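Local coordinates for 5' nucleotidase family protein (Staphylococcus aureus subsp. aureus, PDB 4Q7F) that belongs to the 5' nucleotidase family and carries a two-metal site in a calcineurin-like phosphoesterase domain joined to a C-terminal 5'-nucleotidase domain, at residues F210-E215 against E228-L233; F243-Q248 against V261-T266; Q248-A253 against L425-Q430. All coordinates share one frame; numbering follows the deposited sequence.

Contact 1 of 3, residues F210-E215 against E228-L233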
# COMPACT_ATOMS: atom_id res chain seq x y z
N PHE A 210 11.58 7.19 2.48
CA PHE A 210 12.42 7.98 3.35
C PHE A 210 11.80 8.20 4.72
O PHE A 210 10.65 8.64 4.83
CB PHE A 210 12.75 9.32 2.69
CG PHE A 210 13.34 9.15 1.32
CD1 PHE A 210 14.62 8.63 1.18
CD2 PHE A 210 12.60 9.43 0.19
CE1 PHE A 210 15.16 8.43 -0.08
CE2 PHE A 210 13.14 9.24 -1.08
CZ PHE A 210 14.42 8.73 -1.21
N GLU A 211 12.60 7.87 5.73
CA GLU A 211 12.21 7.96 7.13
C GLU A 211 12.60 9.30 7.76
O GLU A 211 12.18 9.63 8.88
CB GLU A 211 12.83 6.79 7.91
CG GLU A 211 14.34 6.84 8.16
CD GLU A 211 15.22 6.55 6.96
OE1 GLU A 211 14.75 6.63 5.81
OE2 GLU A 211 16.42 6.25 7.19
N LYS A 212 13.42 10.06 7.03
CA LYS A 212 13.84 11.41 7.44
C LYS A 212 13.71 12.33 6.23
O LYS A 212 13.77 11.86 5.09
CB LYS A 212 15.28 11.42 7.93
CG LYS A 212 15.48 10.75 9.27
CD LYS A 212 16.95 10.68 9.62
CE LYS A 212 17.16 10.02 10.97
NZ LYS A 212 18.60 9.94 11.30
N ASP A 213 13.52 13.62 6.49
CA ASP A 213 13.41 14.63 5.43
C ASP A 213 14.75 14.71 4.72
O ASP A 213 15.78 14.86 5.38
CB ASP A 213 13.05 15.98 6.04
CG ASP A 213 13.05 17.10 5.02
OD1 ASP A 213 12.30 17.02 4.03
OD2 ASP A 213 13.80 18.07 5.23
N LEU A 214 14.76 14.59 3.39
CA LEU A 214 16.00 14.60 2.63
C LEU A 214 16.88 15.85 2.84
O LEU A 214 18.09 15.74 2.90
CB LEU A 214 15.73 14.40 1.13
CG LEU A 214 15.25 13.00 0.74
CD1 LEU A 214 14.69 12.98 -0.67
CD2 LEU A 214 16.37 11.98 0.87
N GLU A 215 16.26 17.02 2.97
CA GLU A 215 17.02 18.26 3.14
C GLU A 215 17.56 18.47 4.57
O GLU A 215 18.74 18.75 4.76
CB GLU A 215 16.17 19.46 2.70
CG GLU A 215 16.86 20.83 2.73
CD GLU A 215 16.88 21.48 4.10
OE1 GLU A 215 15.95 21.25 4.90
OE2 GLU A 215 17.82 22.27 4.37
N GLU A 228 14.20 2.88 5.02
CA GLU A 228 15.62 3.07 5.28
C GLU A 228 16.31 3.91 4.21
O GLU A 228 17.54 3.92 4.13
CB GLU A 228 16.30 1.70 5.30
CG GLU A 228 15.59 0.62 6.10
CD GLU A 228 16.31 -0.72 6.03
OE1 GLU A 228 17.48 -0.79 6.45
OE2 GLU A 228 15.70 -1.71 5.61
N GLY A 229 15.54 4.61 3.39
CA GLY A 229 16.09 5.38 2.28
C GLY A 229 17.06 6.48 2.68
O GLY A 229 18.08 6.69 2.01
N TYR A 230 16.76 7.19 3.76
CA TYR A 230 17.63 8.27 4.19
C TYR A 230 18.98 7.73 4.67
O TYR A 230 20.03 8.21 4.25
CB TYR A 230 17.00 9.14 5.27
CG TYR A 230 17.85 10.33 5.59
CD1 TYR A 230 18.88 10.25 6.53
CD2 TYR A 230 17.65 11.54 4.94
CE1 TYR A 230 19.69 11.34 6.81
CE2 TYR A 230 18.45 12.64 5.22
CZ TYR A 230 19.46 12.54 6.15
OH TYR A 230 20.25 13.63 6.41
N ALA A 231 18.94 6.73 5.54
CA ALA A 231 20.16 6.12 6.06
C ALA A 231 21.02 5.59 4.90
O ALA A 231 22.24 5.65 4.95
CB ALA A 231 19.84 5.02 7.04
N MSE A 232 20.36 5.06 3.87
CA MSE A 232 21.08 4.53 2.70
C MSE A 232 21.80 5.64 1.95
O MSE A 232 22.99 5.51 1.63
CB MSE A 232 20.09 3.79 1.81
CG MSE A 232 19.74 2.43 2.41
SE MSE A 232 17.96 1.84 1.75
CE MSE A 232 18.66 0.75 0.26
N LEU A 233 21.11 6.74 1.68
CA LEU A 233 21.74 7.87 1.00
C LEU A 233 22.82 8.52 1.87
O LEU A 233 23.94 8.74 1.43
CB LEU A 233 20.69 8.92 0.60
CG LEU A 233 19.79 8.55 -0.57
CD1 LEU A 233 18.57 9.44 -0.61
CD2 LEU A 233 20.57 8.63 -1.87

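Contact 2 of 3, residues F243-Q248 against V261-T266. With MG (magnesium ion), chain B.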
# COMPACT_ATOMS: atom_id res chain seq x y z
N PHE A 243 18.87 6.69 -7.28
CA PHE A 243 18.22 6.06 -6.12
C PHE A 243 16.72 6.12 -6.38
O PHE A 243 16.07 7.17 -6.20
CB PHE A 243 18.61 6.79 -4.84
CG PHE A 243 18.34 6.00 -3.58
CD1 PHE A 243 19.20 4.98 -3.18
CD2 PHE A 243 17.26 6.30 -2.76
CE1 PHE A 243 18.96 4.26 -2.02
CE2 PHE A 243 17.02 5.58 -1.61
CZ PHE A 243 17.87 4.55 -1.23
N ILE A 244 16.19 4.99 -6.85
CA ILE A 244 14.78 4.83 -7.17
C ILE A 244 14.06 4.29 -5.96
O ILE A 244 14.51 3.31 -5.35
CB ILE A 244 14.62 3.94 -8.44
CG1 ILE A 244 15.04 4.75 -9.65
CG2 ILE A 244 13.19 3.43 -8.62
CD1 ILE A 244 15.08 3.98 -10.98
N THR A 245 12.97 4.95 -5.59
CA THR A 245 12.18 4.58 -4.42
C THR A 245 10.68 4.48 -4.73
O THR A 245 10.23 4.81 -5.81
CB THR A 245 12.41 5.59 -3.27
OG1 THR A 245 11.95 6.89 -3.65
CG2 THR A 245 13.85 5.64 -2.90
N GLY A 246 9.91 4.03 -3.75
CA GLY A 246 8.46 3.86 -3.91
C GLY A 246 7.85 3.68 -2.55
O GLY A 246 8.33 4.26 -1.57
N HIS A 247 6.77 2.88 -2.49
CA HIS A 247 6.11 2.47 -1.25
C HIS A 247 5.31 3.51 -0.50
O HIS A 247 4.22 3.21 -0.01
CB HIS A 247 7.14 1.86 -0.28
CG HIS A 247 6.57 1.37 1.01
ND1 HIS A 247 5.66 0.33 1.06
CD2 HIS A 247 6.80 1.73 2.29
CE1 HIS A 247 5.35 0.09 2.31
NE2 HIS A 247 6.03 0.92 3.08
N GLN A 248 5.86 4.72 -0.39
CA GLN A 248 5.18 5.78 0.32
C GLN A 248 4.22 6.56 -0.58
O GLN A 248 3.45 7.36 -0.07
CB GLN A 248 6.19 6.72 0.95
CG GLN A 248 7.03 6.10 2.07
CD GLN A 248 8.09 7.07 2.58
OE1 GLN A 248 8.77 7.73 1.79
NE2 GLN A 248 8.23 7.18 3.90
N VAL A 261 17.57 11.29 -7.05
CA VAL A 261 16.57 10.62 -6.21
C VAL A 261 15.17 10.76 -6.79
O VAL A 261 14.71 11.88 -7.11
CB VAL A 261 16.57 11.21 -4.79
CG1 VAL A 261 15.63 10.42 -3.90
CG2 VAL A 261 17.99 11.24 -4.23
N ILE A 262 14.48 9.63 -6.92
CA ILE A 262 13.15 9.55 -7.48
C ILE A 262 12.14 8.73 -6.68
O ILE A 262 12.46 7.63 -6.16
CB ILE A 262 13.20 8.83 -8.85
CG1 ILE A 262 13.89 9.69 -9.90
CG2 ILE A 262 11.79 8.47 -9.32
CD1 ILE A 262 13.04 10.82 -10.45
N GLN A 263 10.92 9.26 -6.59
CA GLN A 263 9.78 8.52 -6.04
C GLN A 263 8.65 8.97 -6.96
O GLN A 263 8.29 10.16 -7.00
CB GLN A 263 9.50 8.78 -4.55
CG GLN A 263 8.57 7.67 -4.03
CD GLN A 263 8.44 7.59 -2.53
OE1 GLN A 263 7.32 7.51 -2.01
NE2 GLN A 263 9.56 7.58 -1.82
N PRO A 264 8.12 8.04 -7.77
CA PRO A 264 7.15 8.40 -8.76
C PRO A 264 5.68 8.18 -8.41
O PRO A 264 4.92 7.67 -9.23
CB PRO A 264 7.57 7.53 -9.94
CG PRO A 264 8.12 6.30 -9.32
CD PRO A 264 8.54 6.63 -7.93
N GLY A 265 5.28 8.55 -7.21
CA GLY A 265 3.89 8.47 -6.84
C GLY A 265 3.25 7.08 -6.91
O GLY A 265 3.84 6.07 -6.47
N THR A 266 2.04 7.04 -7.44
CA THR A 266 1.28 5.81 -7.48
C THR A 266 0.19 5.89 -8.54
O THR A 266 -0.23 6.98 -8.94
CB THR A 266 0.61 5.56 -6.09
OG1 THR A 266 -0.09 4.30 -6.07
CG2 THR A 266 -0.37 6.70 -5.74
MG MG B . 4.35 -0.76 -0.77
O HOH W 1 2.78 0.93 -0.49

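Contact 3 of 3, residues Q248-A253 against L425-Q430. With MN (manganese (II) ion), chain C.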
# COMPACT_ATOMS: atom_id res chain seq x y z
N GLN A 248 5.86 4.72 -0.39
CA GLN A 248 5.18 5.78 0.32
C GLN A 248 4.22 6.56 -0.58
O GLN A 248 3.45 7.36 -0.07
CB GLN A 248 6.19 6.72 0.95
CG GLN A 248 7.03 6.10 2.07
CD GLN A 248 8.09 7.07 2.58
OE1 GLN A 248 8.77 7.73 1.79
NE2 GLN A 248 8.23 7.18 3.90
N HIS A 249 4.26 6.33 -1.91
CA HIS A 249 3.36 7.01 -2.85
C HIS A 249 3.60 8.52 -2.91
O HIS A 249 2.70 9.30 -3.24
CB HIS A 249 1.92 6.74 -2.49
CG HIS A 249 1.54 5.30 -2.48
ND1 HIS A 249 0.24 4.88 -2.35
CD2 HIS A 249 2.28 4.19 -2.68
CE1 HIS A 249 0.20 3.56 -2.40
NE2 HIS A 249 1.42 3.12 -2.64
N ARG A 250 4.80 8.94 -2.57
CA ARG A 250 5.16 10.35 -2.62
C ARG A 250 5.73 10.69 -4.00
O ARG A 250 6.13 9.79 -4.75
CB ARG A 250 6.20 10.62 -1.56
CG ARG A 250 5.70 10.33 -0.16
CD ARG A 250 6.85 10.23 0.81
NE ARG A 250 7.44 11.54 1.05
CZ ARG A 250 8.45 11.76 1.87
NH1 ARG A 250 9.04 10.75 2.51
NH2 ARG A 250 8.91 13.00 2.03
N GLN A 251 5.74 12.00 -4.32
CA GLN A 251 6.26 12.50 -5.58
C GLN A 251 7.53 13.27 -5.31
O GLN A 251 7.50 14.40 -4.79
CB GLN A 251 5.20 13.31 -6.31
CG GLN A 251 3.98 12.43 -6.57
CD GLN A 251 3.04 12.99 -7.59
OE1 GLN A 251 3.15 14.14 -8.00
NE2 GLN A 251 2.09 12.16 -8.02
N ILE A 252 8.65 12.62 -5.61
CA ILE A 252 9.97 13.16 -5.34
C ILE A 252 10.86 13.01 -6.55
O ILE A 252 10.85 11.97 -7.20
CB ILE A 252 10.62 12.37 -4.18
CG1 ILE A 252 9.82 12.61 -2.89
CG2 ILE A 252 12.06 12.79 -3.96
CD1 ILE A 252 10.28 11.77 -1.73
N ALA A 253 11.62 14.07 -6.85
CA ALA A 253 12.59 14.08 -7.94
C ALA A 253 13.53 15.22 -7.64
O ALA A 253 13.23 16.38 -7.93
CB ALA A 253 11.92 14.29 -9.29
N LEU A 425 -0.96 12.63 8.60
CA LEU A 425 -1.13 13.28 7.29
C LEU A 425 0.19 13.46 6.53
O LEU A 425 0.19 13.40 5.32
CB LEU A 425 -1.76 14.66 7.48
CG LEU A 425 -3.16 14.71 8.09
CD1 LEU A 425 -3.57 16.15 8.37
CD2 LEU A 425 -4.16 14.03 7.17
N GLU A 426 1.29 13.69 7.25
CA GLU A 426 2.60 13.93 6.63
C GLU A 426 3.61 12.83 6.98
O GLU A 426 3.56 12.28 8.07
CB GLU A 426 3.18 15.28 7.07
CG GLU A 426 2.31 16.50 6.77
CD GLU A 426 2.06 16.75 5.29
OE1 GLU A 426 2.91 16.38 4.44
OE2 GLU A 426 1.00 17.34 4.98
N PRO A 427 4.52 12.51 6.04
CA PRO A 427 4.61 13.09 4.70
C PRO A 427 3.39 12.75 3.83
O PRO A 427 3.07 13.49 2.91
CB PRO A 427 5.89 12.47 4.12
CG PRO A 427 6.21 11.30 4.99
CD PRO A 427 5.66 11.63 6.34
N LYS A 428 2.71 11.65 4.14
CA LYS A 428 1.49 11.26 3.43
C LYS A 428 0.40 10.71 4.38
O LYS A 428 0.70 10.25 5.49
CB LYS A 428 1.79 10.28 2.30
CG LYS A 428 2.48 10.95 1.12
CD LYS A 428 2.31 10.11 -0.14
CE LYS A 428 0.92 10.21 -0.75
NZ LYS A 428 0.73 11.49 -1.50
N PRO A 429 -0.86 10.76 3.93
CA PRO A 429 -1.98 10.35 4.78
C PRO A 429 -1.98 8.88 5.21
O PRO A 429 -1.68 8.01 4.42
CB PRO A 429 -3.21 10.68 3.92
CG PRO A 429 -2.72 10.59 2.52
CD PRO A 429 -1.32 11.11 2.57
N GLN A 430 -2.33 8.63 6.47
CA GLN A 430 -2.43 7.29 7.04
C GLN A 430 -3.75 7.16 7.80
O GLN A 430 -3.76 6.70 8.96
CB GLN A 430 -1.26 7.05 7.99
CG GLN A 430 0.10 7.03 7.33
CD GLN A 430 1.24 6.89 8.33
OE1 GLN A 430 1.17 7.39 9.47
NE2 GLN A 430 2.30 6.23 7.91
MN MN C . 2.06 0.85 -2.64
O HOH W 1 2.78 0.93 -0.49
O HOH W 2 0.31 0.52 -0.97

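Contact 1 of 3, residues F210-E215 against E228-L233
Tyr230 N donates to Glu211 OE1 at 2.9 Å, and Ala231 N donates to Glu211 OE2 at 3.1 Å. The Glu211 carboxylate thus takes up two backbone N-H groups in the first turn of helix 229-236. Both donors come to the syn sides of the carboxylate and lie 22° out of its plane. Glu211 CG lies between the backbone N and the carbonyl carbon (chi1 72°), and the chain bends at chi2, which folds the acid back onto the helix end. Beside this grip, Lys212 lies across one face of the Tyr230 ring. Lys212 CB makes a CH-pi contact 4.0 Å from the Tyr230 ring centroid, and Lys212 CD passes near Tyr230 CD1. Leu214 O lies at the edge of the same ring. Phe210 sets its own ring edge against the backbone of Gly229 and Tyr230, and Phe210 CE1 touches Leu233 CD1 at 3.6 Å. Leu214 CD2 reaches the same methyl of Leu233. Glu228, at the N-cap position, sends its carboxylate the other way, to Ser183 and the backbone of helix 184-198. A buried acid that accepts two N-H groups at a helix N-terminus is probably stabilised as the anion by the helix dipole.

Contact 2 of 3, residues F243-Q248 against V261-T266
Ile262 O receives two donors from Thr245, and this is the tight part of the contact. Thr245 N donates to Ile262 O at 2.8 Å, nearly in line with the carbonyl bond. Thr245 OG1 donates to Ile262 O at 2.7 Å from above the carbonyl plane. OG1 sits between the backbone N and the carbonyl carbon (chi1 64°), on the side of the neighbouring strand. Thr245 OG1 also accepts from Gln263 NE2 at 3.1 Å, so the hydroxyl links backbone and side chain. Before this point the strands pair in parallel. Ile262 N donates to Phe243 O at 3.0 Å, and Val261 CA adds a CA-H...O contact to the same oxygen. Phe243 and Val261 share one face of the sheet, Ile244 and Ile262 the other.

Past Thr245 the chains part and the pairing is looser. Pro264 CD touches Thr245 O, and Gln263 OE1 lies 3.3 Å from Gln248 CB while it accepts from Arg250 N. His247 points away from strand 259-264. His247 ND1 binds the magnesium ion in the ring plane at 2.5 Å, and water 1, also on the magnesium, donates to His247 O. Asp72, Asn109 and His207 complete the protein ligands. A metal-binding loop at the end of a central parallel strand is characteristic of the calcineurin-like phosphoesterase fold.

Contact 3 of 3, residues Q248-A253 against L425-Q430
The metal-binding loop of the calcineurin-like phosphoesterase domain here meets a loop of the C-terminal 5'-nucleotidase domain, between strands 417-420 and 435-438. Lys428 and Pro427 reach from that loop to Gln248, His249 and Arg250. Lys428 lays its aliphatic chain along the backbone of the metal loop. Lys428 CD lies 3.0 Å from Gln248 O, and Lys428 CE lies 3.2 Å from His249 O. The Lys428 chain bends at chi3 (76°) and again at chi4, which curls its end over the His249 carbonyl. Lys428 CE also approaches His249 CB at 4.0 Å. Arg250 and Lys428 run alongside each other in opposite directions, with Arg250 CG 3.4 Å from Lys428 CD.

Pro427 follows a cis peptide bond and packs on the guanidinium of Arg250. Pro427 CB sits over the centre of one face, 3.5 Å from Arg250 CZ. Ile252 CD1 lies over the opposite face, nearer the rim, so the flat group is held between two apolar side chains. At its edge, Arg250 NH1 donates to Gln248 OE1 at 3.1 Å. The bond lies near the guanidinium plane but comes from above the carbonyl plane of Gln248. Gln248 OE1 also accepts from Phe210 N.

The His249 ring leads away from the loop 425-430. His249 NE2 binds the manganese ion at 2.4 Å, beside waters 1 and 2. Asp27, His29 and Asp72 are the other protein ligands. The domains meet here largely through aliphatic carbon set on polar groups: the CD and CE methylenes of Lys428 lie against carbonyl oxygens of the metal loop, and Pro427 CB lies on the guanidinium face of Arg250.

Overall arrangement
Contact 2 is the buried one, contact 1 is partly buried, and contact 3 lies at the surface between two domains. Contacts 2 and 3 share Gln248 and reach neighbouring strands, 259-264 and 251-256, of one mixed sheet. Each also supplies one histidine to the two-metal site, and water 1 belongs to both. Contact 1 stands beside that sheet: the Phe210 ring packs on Val261, Thr245 and Phe243 of contact 2 and on Ile252 of contact 3. The chemistry differs with place. A carboxylate holds a helix start in contact 1, strand pairing and a threonine dominate contact 2, and contact 3 sets aliphatic carbon against carbonyl oxygens and a guanidinium face.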